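PDB 2IA7: tail lysozyme, putative from Geobacter sulfurreducens, which is of unknown function but belongs to the gp25 family of phage baseplate wedge proteins and is probably part of a tail-like contractile injection machine. Local coordinates for residues I90-V95 against I109-R114; I40-A45 against E81-W86. All coordinates share one frame; numbering follows the deposited sequence.

Contact 1: residues I90-V95 against I109-R114; sequences IELLSV and IDIEYR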
# COMPACT_ATOMS: atom_id res chain seq x y z
N ILE A 90 5.42 10.62 5.60
CA ILE A 90 4.42 11.12 4.64
C ILE A 90 3.10 11.50 5.26
O ILE A 90 2.76 10.98 6.31
CB ILE A 90 4.22 10.10 3.48
CG1 ILE A 90 3.45 8.86 3.92
CG2 ILE A 90 5.58 9.74 2.87
CD1 ILE A 90 3.24 7.81 2.83
N GLU A 91 2.37 12.37 4.57
CA GLU A 91 0.97 12.65 4.81
C GLU A 91 0.24 12.11 3.62
O GLU A 91 0.51 12.46 2.50
CB GLU A 91 0.69 14.17 4.91
CG GLU A 91 -0.80 14.42 5.06
CD GLU A 91 -1.21 15.89 5.07
OE1 GLU A 91 -0.50 16.75 4.50
OE2 GLU A 91 -2.32 16.17 5.61
N LEU A 92 -0.70 11.23 3.83
CA LEU A 92 -1.50 10.75 2.73
C LEU A 92 -2.52 11.78 2.27
O LEU A 92 -3.24 12.30 3.10
CB LEU A 92 -2.28 9.50 3.13
CG LEU A 92 -1.46 8.27 3.49
CD1 LEU A 92 -2.40 7.11 3.98
CD2 LEU A 92 -0.51 7.82 2.39
N LEU A 93 -2.61 12.01 0.97
CA LEU A 93 -3.55 12.95 0.34
C LEU A 93 -4.74 12.24 -0.32
O LEU A 93 -5.86 12.69 -0.20
CB LEU A 93 -2.83 13.78 -0.73
CG LEU A 93 -1.61 14.56 -0.22
CD1 LEU A 93 -0.93 15.35 -1.31
CD2 LEU A 93 -1.95 15.49 0.93
N SER A 94 -4.50 11.10 -0.99
CA SER A 94 -5.55 10.35 -1.68
C SER A 94 -5.10 8.90 -1.69
O SER A 94 -3.96 8.62 -2.03
CB SER A 94 -5.70 10.84 -3.14
OG SER A 94 -6.88 10.28 -3.67
N VAL A 95 -6.01 7.98 -1.40
CA VAL A 95 -5.83 6.54 -1.59
C VAL A 95 -7.07 6.03 -2.32
O VAL A 95 -8.17 6.05 -1.75
CB VAL A 95 -5.57 5.77 -0.27
CG1 VAL A 95 -5.44 4.28 -0.56
CG2 VAL A 95 -4.30 6.32 0.41
N ILE A 109 -3.76 0.43 -6.48
CA ILE A 109 -3.98 1.46 -5.46
C ILE A 109 -3.22 2.68 -5.89
O ILE A 109 -2.01 2.68 -5.97
CB ILE A 109 -3.55 1.04 -4.07
CG1 ILE A 109 -4.03 -0.41 -3.82
CG2 ILE A 109 -4.08 2.02 -3.08
CD1 ILE A 109 -5.52 -0.66 -3.83
N ASP A 110 -3.95 3.73 -6.24
CA ASP A 110 -3.37 5.03 -6.58
C ASP A 110 -3.24 5.82 -5.28
O ASP A 110 -4.23 6.14 -4.63
CB ASP A 110 -4.28 5.74 -7.54
CG ASP A 110 -4.43 4.98 -8.86
OD1 ASP A 110 -3.43 4.64 -9.48
OD2 ASP A 110 -5.64 4.88 -9.30
N ILE A 111 -2.01 6.12 -4.90
CA ILE A 111 -1.64 6.73 -3.67
C ILE A 111 -0.94 8.06 -3.96
O ILE A 111 0.12 8.09 -4.55
CB ILE A 111 -0.70 5.82 -2.85
CG1 ILE A 111 -1.33 4.42 -2.59
CG2 ILE A 111 -0.39 6.52 -1.53
CD1 ILE A 111 -0.37 3.39 -2.04
N GLU A 112 -1.56 9.13 -3.49
CA GLU A 112 -0.96 10.48 -3.61
C GLU A 112 -0.57 10.86 -2.20
O GLU A 112 -1.34 10.67 -1.25
CB GLU A 112 -1.93 11.53 -4.19
CG GLU A 112 -2.50 11.21 -5.53
CD GLU A 112 -3.45 12.30 -6.05
OE1 GLU A 112 -3.12 13.52 -5.87
OE2 GLU A 112 -4.51 11.91 -6.62
N TYR A 113 0.63 11.37 -2.02
CA TYR A 113 1.13 11.70 -0.73
C TYR A 113 2.10 12.87 -0.77
O TYR A 113 2.64 13.21 -1.82
CB TYR A 113 1.75 10.47 -0.09
CG TYR A 113 2.98 9.94 -0.79
CD1 TYR A 113 4.29 10.40 -0.46
CD2 TYR A 113 2.88 8.96 -1.79
CE1 TYR A 113 5.41 9.87 -1.11
CE2 TYR A 113 4.00 8.44 -2.42
CZ TYR A 113 5.27 8.87 -2.06
OH TYR A 113 6.35 8.37 -2.73
N ARG A 114 2.25 13.49 0.38
CA ARG A 114 3.17 14.63 0.61
C ARG A 114 4.31 14.16 1.51
O ARG A 114 4.10 13.52 2.55
CB ARG A 114 2.41 15.78 1.30
CG ARG A 114 3.25 17.00 1.58
CD ARG A 114 2.39 18.10 2.21
NE ARG A 114 1.95 17.71 3.52
CZ ARG A 114 2.60 17.94 4.66
NH1 ARG A 114 3.73 18.61 4.68
NH2 ARG A 114 2.10 17.50 5.80
O HOH W 1 -5.70 8.34 -5.03

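Contact 2: residues I40-A45 against E81-W86; sequences IILGTA and EALILW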
# COMPACT_ATOMS: atom_id res chain seq x y z
N ILE A 40 7.21 -1.87 0.63
CA ILE A 40 7.49 -2.89 1.65
C ILE A 40 6.32 -3.09 2.56
O ILE A 40 5.89 -4.21 2.80
CB ILE A 40 8.75 -2.57 2.46
CG1 ILE A 40 10.00 -2.66 1.58
CG2 ILE A 40 8.92 -3.48 3.63
CD1 ILE A 40 11.22 -1.98 2.19
N ILE A 41 5.78 -2.00 3.07
CA ILE A 41 4.67 -2.09 3.99
C ILE A 41 3.45 -2.77 3.41
O ILE A 41 2.89 -3.68 4.00
CB ILE A 41 4.27 -0.68 4.51
CG1 ILE A 41 5.40 -0.07 5.31
CG2 ILE A 41 2.95 -0.73 5.33
CD1 ILE A 41 5.37 1.43 5.35
N LEU A 42 3.07 -2.37 2.18
CA LEU A 42 1.84 -2.89 1.54
C LEU A 42 2.06 -4.37 1.13
O LEU A 42 1.13 -5.16 1.09
CB LEU A 42 1.37 -2.03 0.39
CG LEU A 42 1.06 -0.57 0.74
CD1 LEU A 42 0.55 0.19 -0.47
CD2 LEU A 42 0.09 -0.54 1.95
N GLY A 43 3.31 -4.71 0.81
CA GLY A 43 3.63 -6.08 0.38
C GLY A 43 3.93 -7.08 1.47
O GLY A 43 4.26 -8.24 1.17
N THR A 44 3.82 -6.67 2.73
CA THR A 44 4.11 -7.53 3.86
C THR A 44 2.83 -7.82 4.63
O THR A 44 2.10 -6.94 5.07
CB THR A 44 5.18 -6.91 4.82
OG1 THR A 44 6.35 -6.57 4.07
CG2 THR A 44 5.56 -7.87 5.96
N ALA A 45 2.56 -9.13 4.81
CA ALA A 45 1.52 -9.57 5.69
C ALA A 45 1.98 -9.49 7.13
O ALA A 45 3.12 -9.80 7.43
CB ALA A 45 1.15 -11.03 5.36
N GLU A 81 -4.36 2.87 6.79
CA GLU A 81 -3.94 2.62 8.16
C GLU A 81 -2.52 2.08 8.28
O GLU A 81 -1.78 2.46 9.17
CB GLU A 81 -4.91 1.70 8.85
CG GLU A 81 -6.27 2.30 9.11
CD GLU A 81 -6.34 3.48 10.08
OE1 GLU A 81 -5.36 3.96 10.72
OE2 GLU A 81 -7.49 3.96 10.25
N ALA A 82 -2.15 1.21 7.38
CA ALA A 82 -0.80 0.65 7.36
C ALA A 82 0.25 1.70 7.10
O ALA A 82 1.30 1.70 7.75
CB ALA A 82 -0.73 -0.48 6.35
N LEU A 83 -0.01 2.61 6.16
CA LEU A 83 0.92 3.72 5.85
C LEU A 83 1.06 4.77 6.92
O LEU A 83 2.15 5.31 7.18
CB LEU A 83 0.62 4.30 4.46
CG LEU A 83 0.75 3.28 3.31
CD1 LEU A 83 0.50 3.98 1.96
CD2 LEU A 83 2.09 2.58 3.23
N ILE A 84 -0.06 5.06 7.57
CA ILE A 84 -0.06 5.99 8.72
C ILE A 84 0.74 5.45 9.87
O ILE A 84 1.52 6.15 10.47
CB ILE A 84 -1.48 6.28 9.17
CG1 ILE A 84 -2.15 7.12 8.10
CG2 ILE A 84 -1.51 6.98 10.55
CD1 ILE A 84 -3.65 7.25 8.31
N LEU A 85 0.57 4.18 10.17
CA LEU A 85 1.30 3.54 11.23
C LEU A 85 2.78 3.40 10.90
O LEU A 85 3.62 3.69 11.78
CB LEU A 85 0.69 2.19 11.53
CG LEU A 85 1.28 1.42 12.70
CD1 LEU A 85 1.24 2.22 14.01
CD2 LEU A 85 0.51 0.12 12.84
N TRP A 86 3.15 2.91 9.73
CA TRP A 86 4.53 2.48 9.46
C TRP A 86 5.34 3.45 8.62
O TRP A 86 6.54 3.24 8.50
CB TRP A 86 4.50 1.10 8.81
CG TRP A 86 3.94 0.08 9.73
CD1 TRP A 86 2.77 -0.58 9.61
CD2 TRP A 86 4.53 -0.37 10.97
NE1 TRP A 86 2.59 -1.45 10.70
CE2 TRP A 86 3.67 -1.32 11.52
CE3 TRP A 86 5.73 -0.07 11.62
CZ2 TRP A 86 3.94 -1.96 12.74
CZ3 TRP A 86 6.00 -0.72 12.82
CH2 TRP A 86 5.11 -1.65 13.35

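Contact 1: residues I90-V95 against I109-R114
Leu93 and Ser94 both turn their backbone N-H groups to the carbonyl of Glu112, making a classic beta bulge in the antiparallel hairpin of 90-95 and 109-114. The Glu112 O atom lies 2.9 Å from Leu93 N and 3.2 Å from Ser94 N, and both donors approach it from the same face of its carbonyl plane. The extra residue shifts the register by one between the Leu92-Tyr113 and Ser94-Glu112 pairs. On the helix-covered side, where Val95 and Tyr113 project, packing is tight: Val95 CG1 meets Ile109 CG2 at 3.6 Å, and Ile90 CG2 touches Tyr113 CD1 at the same distance. The opposite, looser face is polar. There Glu91 OE1 receives both Arg114 NE, at 2.8 Å, and Arg114 NH2, at 3.0 Å. The oxygen OE1 of Glu91 lies near the guanidinium plane of Arg114, although the carboxylate stands almost perpendicular to that plane (89°). Asn119 OD1 accepts from Arg114 NH1, a second hold on the guanidinium. Farther along, one water bridges Ser94 OG and Asp110 O. Strand 106-115 is the middle strand of the sheet, with 120-129 on its other side, while helices 30-42 and 69-86 cover the apolar face through Ile38, Leu42, Ile75 and Val79.

Contact 2: residues I40-A45 against E81-W86
Ile41, near the end of helix 30-42, fits against the last turns of helix 69-86, where Ala82, Leu83 and Trp86 receive it. This is helix-helix packing within the alpha+beta fold of a gp25-like protein, two helices lying together on one face of a three-stranded antiparallel sheet. Ile41 has the most surface buried by the contact, and its two branches divide the work. With CG1 anti to the carbonyl carbon (chi1 -64°), the longer branch carries CD1 to the CB of Trp86, 3.6 Å away, so the methyl rests on the root of the tryptophan side chain. The shorter branch points to the preceding turn, where Ile41 CG2 lies 3.8 Å from Ala82 CB. The approach is close here, with Ile41 CA and Ala82 CA 7.0 Å apart, consistent with the small alanine side chain.

Leu83 comes second in buried surface. Its CB does not head straight for the other helix, but the branched end does, and CD2 reaches two neighbours at once: Leu83 CD2 is 4.0 Å from Ile41 CG2 on one hand and touches Leu42 on the other. The side chains of Leu42 and Leu83 cross at about a right angle, meeting through their CD2 methyls, and both go on to Ile111 of strand 106-115. Trp86 leads its indole away from helix 30-42 and packs edge-to-face with Phe55, which also touches Ile41.

Polar bonds hold the chain around Leu42 to Thr44: His60 NE2 bonds with Leu42 O, and Thr44 OG1 reaches back to donate to Ile40 O at 2.7 Å.

Contact 2 is the more deeply buried of the pair, lying near the centre of the chain, whereas contact 1 is partly buried, with one face of its hairpin turned inward and the other carrying charged groups. Their chemistry follows from this: main-chain hydrogen bonds, a salt bridge and apolar side chains join 90-95 to 109-114, while contact 2 is held by apolar side chains. The two contacts meet in a shared core, where Ile111 CD1 of contact 1 packs 3.7 Å from Leu42 CD1 of contact 2, and Leu92 CD2 lies 4.0 Å from Leu83 CD1. Helix 69-86 is also followed, after a short link, by strand 90-98, linking them through the chain.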